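Local atomic coordinates of lectin (PDB entry 1BYF), a protein that binds galactose through calcium as a homodimeric C-type lectin and serves in the defence of a tunicate against microorganisms. Residues I5-E10 / K40-F45; F67-N70 / S74-T77; E10-N13 / T19-Q22. One frame throughout, in Å; residues are numbered along the deposited sequence.

Interaction 1. Residues I5-E10 / K40-F45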
ATOM      1  N   ILE A   5      -4.422  -3.762   1.360  1.00 17.39           N
ATOM      2  CA  ILE A   5      -3.435  -3.157   2.256  1.00 16.48           C
ATOM      3  C   ILE A   5      -3.533  -1.635   2.151  1.00 16.26           C
ATOM      4  O   ILE A   5      -3.477  -1.078   1.059  1.00 15.26           O
ATOM      5  CB  ILE A   5      -2.008  -3.606   1.920  1.00 16.23           C
ATOM      6  CG1 ILE A   5      -1.884  -5.130   1.992  1.00 16.55           C
ATOM      7  CG2 ILE A   5      -0.990  -2.930   2.830  1.00 15.69           C
ATOM      8  CD1 ILE A   5      -2.098  -5.738   3.364  1.00 16.14           C
ATOM      9  N   LEU A   6      -3.708  -0.994   3.295  1.00 15.44           N
ATOM     10  CA  LEU A   6      -3.824   0.461   3.335  1.00 15.64           C
ATOM     11  C   LEU A   6      -2.629   1.039   4.093  1.00 15.59           C
ATOM     12  O   LEU A   6      -2.343   0.581   5.191  1.00 15.33           O
ATOM     13  CB  LEU A   6      -5.139   0.839   4.015  1.00 16.49           C
ATOM     14  CG  LEU A   6      -5.329   2.303   4.423  1.00 17.49           C
ATOM     15  CD1 LEU A   6      -5.271   3.241   3.232  1.00 17.54           C
ATOM     16  CD2 LEU A   6      -6.670   2.489   5.128  1.00 18.60           C
ATOM     17  N   PHE A   7      -1.922   1.980   3.505  1.00 15.68           N
ATOM     18  CA  PHE A   7      -0.794   2.646   4.142  1.00 15.95           C
ATOM     19  C   PHE A   7      -1.224   4.095   4.397  1.00 16.54           C
ATOM     20  O   PHE A   7      -1.767   4.702   3.465  1.00 17.17           O
ATOM     21  CB  PHE A   7       0.447   2.677   3.262  1.00 15.38           C
ATOM     22  CG  PHE A   7       1.068   1.360   2.911  1.00 14.83           C
ATOM     23  CD1 PHE A   7       0.652   0.654   1.794  1.00 14.80           C
ATOM     24  CD2 PHE A   7       2.095   0.840   3.683  1.00 14.70           C
ATOM     25  CE1 PHE A   7       1.240  -0.554   1.467  1.00 14.53           C
ATOM     26  CE2 PHE A   7       2.689  -0.364   3.360  1.00 14.35           C
ATOM     27  CZ  PHE A   7       2.261  -1.065   2.254  1.00 14.60           C
ATOM     28  N   SER A   8      -0.975   4.628   5.574  1.00 16.95           N
ATOM     29  CA  SER A   8      -1.354   6.013   5.841  1.00 17.52           C
ATOM     30  C   SER A   8      -0.202   6.821   6.425  1.00 17.75           C
ATOM     31  O   SER A   8       0.496   6.374   7.335  1.00 17.81           O
ATOM     32  CB  SER A   8      -2.585   6.099   6.745  1.00 17.87           C
ATOM     33  OG  SER A   8      -2.814   7.464   7.085  1.00 18.43           O
ATOM     34  N   ASP A   9      -0.007   8.013   5.876  1.00 17.30           N
ATOM     35  CA  ASP A   9       1.028   8.925   6.336  1.00 18.02           C
ATOM     36  C   ASP A   9       0.634   9.603   7.648  1.00 18.40           C
ATOM     37  O   ASP A   9       1.450  10.282   8.262  1.00 17.59           O
ATOM     38  CB  ASP A   9       1.326  10.007   5.289  1.00 17.63           C
ATOM     39  CG  ASP A   9       2.226   9.435   4.198  1.00 17.91           C
ATOM     40  OD1 ASP A   9       3.182   8.720   4.569  1.00 16.58           O
ATOM     41  OD2 ASP A   9       1.965   9.717   3.017  1.00 17.76           O
ATOM     42  N   GLU A  10      -0.608   9.411   8.049  1.00 19.03           N
ATOM     43  CA  GLU A  10      -1.139   9.935   9.296  1.00 21.43           C
ATOM     44  C   GLU A  10      -0.520   9.201  10.482  1.00 20.88           C
ATOM     45  O   GLU A  10      -0.557   7.974  10.428  1.00 20.78           O
ATOM     46  CB  GLU A  10      -2.627   9.552   9.356  1.00 24.37           C
ATOM     47  CG  GLU A  10      -3.610  10.637   9.004  1.00 28.39           C
ATOM     48  CD  GLU A  10      -4.422  11.037  10.227  1.00 30.55           C
ATOM     49  OE1 GLU A  10      -5.434  10.357  10.502  1.00 31.58           O
ATOM     50  OE2 GLU A  10      -4.029  12.020  10.889  1.00 31.63           O
ATOM     51  N   LYS A  40       7.031  -8.826   1.828  1.00 16.83           N
ATOM     52  CA  LYS A  40       8.080  -8.203   1.027  1.00 17.37           C
ATOM     53  C   LYS A  40       7.519  -7.001   0.276  1.00 15.39           C
ATOM     54  O   LYS A  40       8.255  -6.012   0.181  1.00 14.96           O
ATOM     55  CB  LYS A  40       8.802  -9.165   0.094  1.00 19.49           C
ATOM     56  CG  LYS A  40       9.423 -10.363   0.764  1.00 22.17           C
ATOM     57  CD  LYS A  40      10.201 -10.130   2.038  1.00 23.83           C
ATOM     58  CE  LYS A  40      11.590  -9.566   1.824  1.00 25.08           C
ATOM     59  NZ  LYS A  40      11.757  -8.202   2.397  1.00 24.85           N
ATOM     60  N   ALA A  41       6.283  -7.079  -0.214  1.00 13.69           N
ATOM     61  CA  ALA A  41       5.711  -5.926  -0.909  1.00 14.17           C
ATOM     62  C   ALA A  41       5.534  -4.775   0.088  1.00 14.30           C
ATOM     63  O   ALA A  41       5.851  -3.615  -0.191  1.00 14.34           O
ATOM     64  CB  ALA A  41       4.362  -6.249  -1.528  1.00 13.94           C
ATOM     65  N   ILE A  42       5.004  -5.123   1.253  1.00 13.82           N
ATOM     66  CA  ILE A  42       4.776  -4.158   2.324  1.00 14.09           C
ATOM     67  C   ILE A  42       6.100  -3.511   2.714  1.00 14.23           C
ATOM     68  O   ILE A  42       6.179  -2.281   2.787  1.00 14.68           O
ATOM     69  CB  ILE A  42       4.080  -4.801   3.542  1.00 14.44           C
ATOM     70  CG1 ILE A  42       2.593  -5.066   3.249  1.00 14.29           C
ATOM     71  CG2 ILE A  42       4.198  -3.934   4.789  1.00 14.40           C
ATOM     72  CD1 ILE A  42       1.918  -6.000   4.235  1.00 15.22           C
ATOM     73  N   LEU A  43       7.135  -4.315   2.938  1.00 13.67           N
ATOM     74  CA  LEU A  43       8.433  -3.782   3.329  1.00 13.32           C
ATOM     75  C   LEU A  43       9.099  -3.014   2.197  1.00 13.86           C
ATOM     76  O   LEU A  43       9.872  -2.096   2.486  1.00 13.94           O
ATOM     77  CB  LEU A  43       9.357  -4.865   3.889  1.00 13.37           C
ATOM     78  CG  LEU A  43       9.004  -5.393   5.287  1.00 13.25           C
ATOM     79  CD1 LEU A  43       9.956  -6.513   5.695  1.00 13.40           C
ATOM     80  CD2 LEU A  43       9.040  -4.268   6.317  1.00 12.83           C
ATOM     81  N   ALA A  44       8.797  -3.330   0.941  1.00 13.73           N
ATOM     82  CA  ALA A  44       9.376  -2.576  -0.169  1.00 13.66           C
ATOM     83  C   ALA A  44       8.832  -1.146  -0.152  1.00 13.73           C
ATOM     84  O   ALA A  44       9.542  -0.184  -0.437  1.00 13.58           O
ATOM     85  CB  ALA A  44       9.093  -3.235  -1.506  1.00 13.26           C
ATOM     86  N   PHE A  45       7.563  -1.001   0.222  1.00 13.09           N
ATOM     87  CA  PHE A  45       6.929   0.311   0.296  1.00 12.72           C
ATOM     88  C   PHE A  45       7.522   1.120   1.450  1.00 12.95           C
ATOM     89  O   PHE A  45       7.899   2.283   1.297  1.00 11.78           O
ATOM     90  CB  PHE A  45       5.420   0.172   0.482  1.00 12.11           C
ATOM     91  CG  PHE A  45       4.577   1.411   0.480  1.00 11.59           C
ATOM     92  CD1 PHE A  45       4.492   2.228   1.600  1.00 11.63           C
ATOM     93  CD2 PHE A  45       3.843   1.764  -0.635  1.00 11.38           C
ATOM     94  CE1 PHE A  45       3.700   3.364   1.596  1.00 11.80           C
ATOM     95  CE2 PHE A  45       3.043   2.895  -0.650  1.00 11.52           C
ATOM     96  CZ  PHE A  45       2.970   3.699   0.471  1.00 11.65           C
TER
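The rings of F7 and F45 lie face to face, their centroids 3.8 Å apart and their planes only 15° from parallel, slightly displaced so that CD1 of F45 sits 3.5 Å from CD2 of F7. The two side chains arrive from opposite directions and slide past each other, each ring ending near the other's CB. In F45 the ring swings anti to the backbone N (chi1 -176°), which carries it off the helix toward the strand; F7 instead sets CG anti to its carbonyl carbon and reaches out to meet it. Flat, apolar phenylalanines suit this buried place, since two overlapping rings, each reaching the other's CB, fill the space between strand and helix. This is the packing of helix 36-49 against strand 3-8 of the C-type lectin fold; the axes of 5-8 and 40-45 run nearly parallel, at 17°, and come no closer than 11.0 Å. At the rim of the F7 ring, its CZ meets CA of I42 at 4.0 Å, close to the ring plane. The beta branch lets I42 present CG2 to F7 CE2 and its CG1-CD1 arm to I5, which answers with both of its own arms, I5 CD1 lying 4.1 Å from I42 CD1 as the chains cross at about a right angle. F7 also packs on F7 of the second subunit, whose strand continues the sheet by pairing antiparallel with residues 5-8.

Interaction 2. Residues F67-N70 / S74-T77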
ATOM      1  N   PHE A  67       5.018 -12.059  22.426  1.00 21.41           N
ATOM      2  CA  PHE A  67       4.388 -11.216  21.408  1.00 20.96           C
ATOM      3  C   PHE A  67       3.288 -11.934  20.649  1.00 20.94           C
ATOM      4  O   PHE A  67       3.492 -13.055  20.188  1.00 20.81           O
ATOM      5  CB  PHE A  67       5.465 -10.688  20.447  1.00 20.70           C
ATOM      6  CG  PHE A  67       6.278  -9.610  21.130  1.00 20.62           C
ATOM      7  CD1 PHE A  67       5.788  -8.319  21.215  1.00 20.13           C
ATOM      8  CD2 PHE A  67       7.502  -9.906  21.706  1.00 20.45           C
ATOM      9  CE1 PHE A  67       6.519  -7.335  21.855  1.00 20.37           C
ATOM     10  CE2 PHE A  67       8.237  -8.923  22.340  1.00 20.14           C
ATOM     11  CZ  PHE A  67       7.745  -7.635  22.414  1.00 19.94           C
ATOM     12  N   LEU A  68       2.145 -11.268  20.484  1.00 21.13           N
ATOM     13  CA  LEU A  68       1.061 -11.850  19.713  1.00 21.50           C
ATOM     14  C   LEU A  68       0.551 -10.894  18.629  1.00 20.87           C
ATOM     15  O   LEU A  68       0.317  -9.716  18.874  1.00 20.13           O
ATOM     16  CB  LEU A  68      -0.131 -12.226  20.582  1.00 22.91           C
ATOM     17  CG  LEU A  68       0.029 -13.281  21.676  1.00 23.90           C
ATOM     18  CD1 LEU A  68      -1.288 -13.397  22.435  1.00 24.45           C
ATOM     19  CD2 LEU A  68       0.448 -14.632  21.117  1.00 24.24           C
ATOM     20  N   TRP A  69       0.342 -11.444  17.444  1.00 20.94           N
ATOM     21  CA  TRP A  69      -0.268 -10.704  16.337  1.00 20.80           C
ATOM     22  C   TRP A  69      -1.723 -10.503  16.757  1.00 22.13           C
ATOM     23  O   TRP A  69      -2.192 -11.320  17.571  1.00 21.67           O
ATOM     24  CB  TRP A  69      -0.142 -11.506  15.052  1.00 20.56           C
ATOM     25  CG  TRP A  69       1.224 -11.622  14.453  1.00 20.12           C
ATOM     26  CD1 TRP A  69       2.025 -12.727  14.404  1.00 20.08           C
ATOM     27  CD2 TRP A  69       1.961 -10.575  13.805  1.00 19.46           C
ATOM     28  NE1 TRP A  69       3.211 -12.435  13.771  1.00 20.23           N
ATOM     29  CE2 TRP A  69       3.192 -11.112  13.392  1.00 19.80           C
ATOM     30  CE3 TRP A  69       1.687  -9.231  13.534  1.00 19.86           C
ATOM     31  CZ2 TRP A  69       4.156 -10.356  12.722  1.00 19.53           C
ATOM     32  CZ3 TRP A  69       2.641  -8.477  12.872  1.00 18.53           C
ATOM     33  CH2 TRP A  69       3.855  -9.044  12.471  1.00 19.04           C
ATOM     34  N   ASN A  70      -2.421  -9.467  16.323  1.00 23.69           N
ATOM     35  CA  ASN A  70      -3.784  -9.220  16.750  1.00 25.97           C
ATOM     36  C   ASN A  70      -4.753 -10.364  16.433  1.00 26.20           C
ATOM     37  O   ASN A  70      -5.866 -10.325  16.956  1.00 26.31           O
ATOM     38  CB  ASN A  70      -4.444  -8.011  16.084  1.00 28.58           C
ATOM     39  CG  ASN A  70      -3.579  -6.797  15.898  1.00 30.90           C
ATOM     40  OD1 ASN A  70      -2.861  -6.410  16.825  1.00 32.44           O
ATOM     41  ND2 ASN A  70      -3.670  -6.220  14.702  1.00 31.73           N
ATOM     42  N   SER A  74       1.133 -16.242  17.348  1.00 25.39           N
ATOM     43  CA  SER A  74       2.370 -15.822  17.986  1.00 25.66           C
ATOM     44  C   SER A  74       3.375 -15.222  17.014  1.00 25.04           C
ATOM     45  O   SER A  74       3.554 -15.684  15.891  1.00 25.22           O
ATOM     46  CB  SER A  74       2.991 -17.048  18.678  1.00 26.03           C
ATOM     47  OG  SER A  74       4.381 -16.855  18.871  1.00 27.60           O
ATOM     48  N   LEU A  75       4.053 -14.174  17.456  1.00 24.61           N
ATOM     49  CA  LEU A  75       5.148 -13.550  16.722  1.00 24.14           C
ATOM     50  C   LEU A  75       6.388 -14.048  17.481  1.00 24.20           C
ATOM     51  O   LEU A  75       6.717 -13.506  18.537  1.00 22.75           O
ATOM     52  CB  LEU A  75       5.132 -12.034  16.754  1.00 24.00           C
ATOM     53  CG  LEU A  75       5.914 -11.211  15.745  1.00 24.08           C
ATOM     54  CD1 LEU A  75       6.216  -9.826  16.313  1.00 23.80           C
ATOM     55  CD2 LEU A  75       7.186 -11.853  15.228  1.00 23.63           C
ATOM     56  N   PRO A  76       6.994 -15.110  16.989  1.00 25.19           N
ATOM     57  CA  PRO A  76       8.128 -15.722  17.646  1.00 25.07           C
ATOM     58  C   PRO A  76       9.220 -14.724  17.976  1.00 25.41           C
ATOM     59  O   PRO A  76       9.581 -13.889  17.147  1.00 25.21           O
ATOM     60  CB  PRO A  76       8.600 -16.779  16.655  1.00 25.52           C
ATOM     61  CG  PRO A  76       7.386 -17.111  15.861  1.00 25.73           C
ATOM     62  CD  PRO A  76       6.618 -15.817  15.738  1.00 25.85           C
ATOM     63  N   THR A  77       9.755 -14.820  19.192  1.00 25.61           N
ATOM     64  CA  THR A  77      10.813 -13.904  19.621  1.00 26.02           C
ATOM     65  C   THR A  77      12.038 -14.026  18.737  1.00 26.54           C
ATOM     66  O   THR A  77      12.801 -13.065  18.583  1.00 26.44           O
ATOM     67  CB  THR A  77      11.132 -14.137  21.109  1.00 26.78           C
ATOM     68  OG1 THR A  77       9.909 -13.951  21.847  1.00 26.69           O
ATOM     69  CG2 THR A  77      12.162 -13.153  21.641  1.00 26.15           C
TER
HETATM   70  O   HOH W   1       7.058 -13.717  21.147  1.00 27.13           O
HETATM   71  O   HOH W   2       4.373 -15.394  21.324  1.00 32.61           O
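L75 lays its side chain over one face of the W69 indole, the two crossing at a slant. CB of L75 stands 4.0 Å from the centroid of the five-membered ring of W69, 28° off the ring normal, a CH-pi contact. Farther out, L75 CG is 3.6 Å from W69 CE2, displaced toward the rim, and the branch at CD1 approaches CZ2. With CG anti to the backbone N (chi1 -162°), the leucine extends along the indole, and its bulk matches that broad apolar surface. At the indole's edge, near its plane, CD1 of W69 approaches the carbonyl O of S74 at 3.6 Å.

F67 meets L75 at the root of its side chain, CB to CB at 3.9 Å, while its ring turns away to stand edge-to-face with W82 and touch D108, a ligand of the carbohydrate-binding calcium. L68 rests its CD2 on S74 CA.

Strand 68-69 pairs antiparallel with 57-58 in a small two-stranded sheet of the C-type lectin domain, and 74-77 belongs to the loop that follows. The two segments join at a single beta bridge between L68 and S74. Beside it L75 N donates to F67 O at 3.0 Å, almost straight at 174°, though the donor stands above the carbonyl plane. One water donates a hydrogen bond to F67 O and also bonds S74 OG; another accepts from F67 N, donates to L75 O and bonds T77 OG1 at 2.9 Å. Serine and threonine suit this exposed margin because short hydroxyls can hold such waters. The chemistry thus divides: apolar groups meet on the indole side, whereas F67 O accepts from both an amide and a water, consistent with water supplementing the polar bonding of a single bridge.

Interaction 3. Residues E10-N13 / T19-Q22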
ATOM      1  N   GLU A  10      -0.608   9.411   8.049  1.00 19.03           N
ATOM      2  CA  GLU A  10      -1.139   9.935   9.296  1.00 21.43           C
ATOM      3  C   GLU A  10      -0.520   9.201  10.482  1.00 20.88           C
ATOM      4  O   GLU A  10      -0.557   7.974  10.428  1.00 20.78           O
ATOM      5  CB  GLU A  10      -2.627   9.552   9.356  1.00 24.37           C
ATOM      6  CG  GLU A  10      -3.610  10.637   9.004  1.00 28.39           C
ATOM      7  CD  GLU A  10      -4.422  11.037  10.227  1.00 30.55           C
ATOM      8  OE1 GLU A  10      -5.434  10.357  10.502  1.00 31.58           O
ATOM      9  OE2 GLU A  10      -4.029  12.020  10.889  1.00 31.63           O
ATOM     10  N   THR A  11      -0.036   9.887  11.495  1.00 21.07           N
ATOM     11  CA  THR A  11       0.560   9.202  12.636  1.00 21.52           C
ATOM     12  C   THR A  11      -0.356   9.173  13.852  1.00 21.40           C
ATOM     13  O   THR A  11      -1.183  10.059  14.060  1.00 21.55           O
ATOM     14  CB  THR A  11       1.890   9.885  13.011  1.00 21.62           C
ATOM     15  OG1 THR A  11       1.587  11.250  13.316  1.00 22.33           O
ATOM     16  CG2 THR A  11       2.862   9.823  11.848  1.00 21.33           C
ATOM     17  N   MET A  12      -0.185   8.147  14.670  1.00 21.08           N
ATOM     18  CA  MET A  12      -0.967   7.906  15.858  1.00 21.20           C
ATOM     19  C   MET A  12      -0.216   6.949  16.804  1.00 20.35           C
ATOM     20  O   MET A  12       0.726   6.298  16.367  1.00 19.60           O
ATOM     21  CB  MET A  12      -2.220   7.103  15.529  1.00 22.01           C
ATOM     22  CG  MET A  12      -3.491   7.749  15.070  1.00 23.52           C
ATOM     23  SD  MET A  12      -4.259   6.620  13.848  1.00 22.76           S
ATOM     24  CE  MET A  12      -3.597   7.379  12.364  1.00 22.55           C
ATOM     25  N   ASN A  13      -0.789   6.834  18.001  1.00 19.24           N
ATOM     26  CA  ASN A  13      -0.252   5.851  18.944  1.00 19.66           C
ATOM     27  C   ASN A  13      -0.834   4.495  18.526  1.00 19.30           C
ATOM     28  O   ASN A  13      -1.682   4.417  17.630  1.00 19.42           O
ATOM     29  CB  ASN A  13      -0.536   6.185  20.397  1.00 20.59           C
ATOM     30  CG  ASN A  13      -1.994   6.336  20.754  1.00 22.15           C
ATOM     31  OD1 ASN A  13      -2.864   5.687  20.164  1.00 22.90           O
ATOM     32  ND2 ASN A  13      -2.286   7.197  21.729  1.00 22.02           N
ATOM     33  N   THR A  19      -7.902   1.318  16.184  1.00 23.82           N
ATOM     34  CA  THR A  19      -9.213   1.912  15.964  1.00 24.79           C
ATOM     35  C   THR A  19      -9.331   2.496  14.560  1.00 24.79           C
ATOM     36  O   THR A  19     -10.374   2.417  13.911  1.00 24.59           O
ATOM     37  CB  THR A  19      -9.418   3.059  16.984  1.00 25.41           C
ATOM     38  OG1 THR A  19      -9.332   2.510  18.307  1.00 26.80           O
ATOM     39  CG2 THR A  19     -10.766   3.729  16.799  1.00 26.10           C
ATOM     40  N   TYR A  20      -8.251   3.118  14.105  1.00 24.50           N
ATOM     41  CA  TYR A  20      -8.189   3.713  12.773  1.00 24.52           C
ATOM     42  C   TYR A  20      -8.506   2.653  11.721  1.00 23.76           C
ATOM     43  O   TYR A  20      -9.325   2.864  10.828  1.00 23.13           O
ATOM     44  CB  TYR A  20      -6.792   4.302  12.554  1.00 25.68           C
ATOM     45  CG  TYR A  20      -6.533   4.869  11.176  1.00 26.67           C
ATOM     46  CD1 TYR A  20      -6.176   4.035  10.125  1.00 26.96           C
ATOM     47  CD2 TYR A  20      -6.644   6.230  10.923  1.00 27.10           C
ATOM     48  CE1 TYR A  20      -5.940   4.535   8.861  1.00 27.62           C
ATOM     49  CE2 TYR A  20      -6.399   6.747   9.663  1.00 27.97           C
ATOM     50  CZ  TYR A  20      -6.052   5.891   8.641  1.00 28.20           C
ATOM     51  OH  TYR A  20      -5.824   6.354   7.364  1.00 29.53           O
ATOM     52  N   CYS A  21      -7.836   1.506  11.826  1.00 23.41           N
ATOM     53  CA  CYS A  21      -8.045   0.422  10.872  1.00 23.19           C
ATOM     54  C   CYS A  21      -9.443  -0.175  11.017  1.00 25.35           C
ATOM     55  O   CYS A  21     -10.145  -0.432  10.040  1.00 24.41           O
ATOM     56  CB  CYS A  21      -6.986  -0.669  11.006  1.00 21.00           C
ATOM     57  SG  CYS A  21      -5.285  -0.180  10.631  1.00 18.15           S
ATOM     58  N   GLN A  22      -9.853  -0.401  12.263  1.00 28.55           N
ATOM     59  CA  GLN A  22     -11.155  -0.990  12.555  1.00 31.29           C
ATOM     60  C   GLN A  22     -12.305  -0.170  11.985  1.00 31.96           C
ATOM     61  O   GLN A  22     -13.268  -0.736  11.463  1.00 32.45           O
ATOM     62  CB  GLN A  22     -11.344  -1.164  14.065  1.00 33.11           C
ATOM     63  CG  GLN A  22     -10.486  -2.247  14.690  1.00 36.06           C
ATOM     64  CD  GLN A  22     -10.854  -3.648  14.246  1.00 37.64           C
ATOM     65  OE1 GLN A  22     -11.805  -4.253  14.748  1.00 38.92           O
ATOM     66  NE2 GLN A  22     -10.087  -4.179  13.299  1.00 38.15           N
TER
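M12 and Y20 meet in a Met-aromatic contact that links strand 10-12 to helix 14-22, the first helix of the C-type lectin domain. The thioether crosses the tyrosine side chain at about a right angle. Its SD lies 4.6 Å from the Y20 ring centroid, 49° off the normal, so the polarisable sulfur, well suited to contact with an aromatic ring, approaches obliquely. SD is also 3.7 Å from CB of Y20, so it touches the root of the tyrosine as well as its ring.

The apolar part of the contact is made by the methyl group: M12 CE reaches Y20 CD2 at 3.6 Å and lies only slightly farther from CE2. Bends at chi2 and chi3 fold the thioether back along this side of the ring, a course that the flexible methionine chain can follow. Both M12 and Y20 also pack on V117 of strand 115-122.

The polar groups make no hydrogen bond across the contact. The carboxylate of E10 approaches the ring obliquely, its plane 53° from that of the ring, and merely touches it. Y20 suits a place that needs an aromatic surface for M12 and R24, the latter in a cation-pi contact, and a hydroxyl at the end: this bonds E4 of the second subunit and, weakly, S8 OG. N13 OD1 caps the helix by accepting from D16 N, and C21, in the disulfide with C119, ties the same helix to strand 115-122. Y20 CG is anti to its backbone N (chi1 176°), sending the ring out from the helix toward E10, whose OE1 stops 3.8 Å from Y20 CE2.

How the interactions relate
Interactions 1 and 3 start from one continuous run of chain and share E10; their centres lie 14 Å apart. They touch where S8 OG stands 3.2 Å from Y20 OH, a probable but weak hydrogen bond, and both touch the second subunit, which places parts of helices 14-22 and 36-49 near the dimer interface. Interaction 2 lies across the centre of the chain, about 20 Å from either of the others between centres, and touches neither. It alone adjoins the sugar site: the F67 side chain is about 4 Å from that of D108 and about 8 Å from a bound calcium ion.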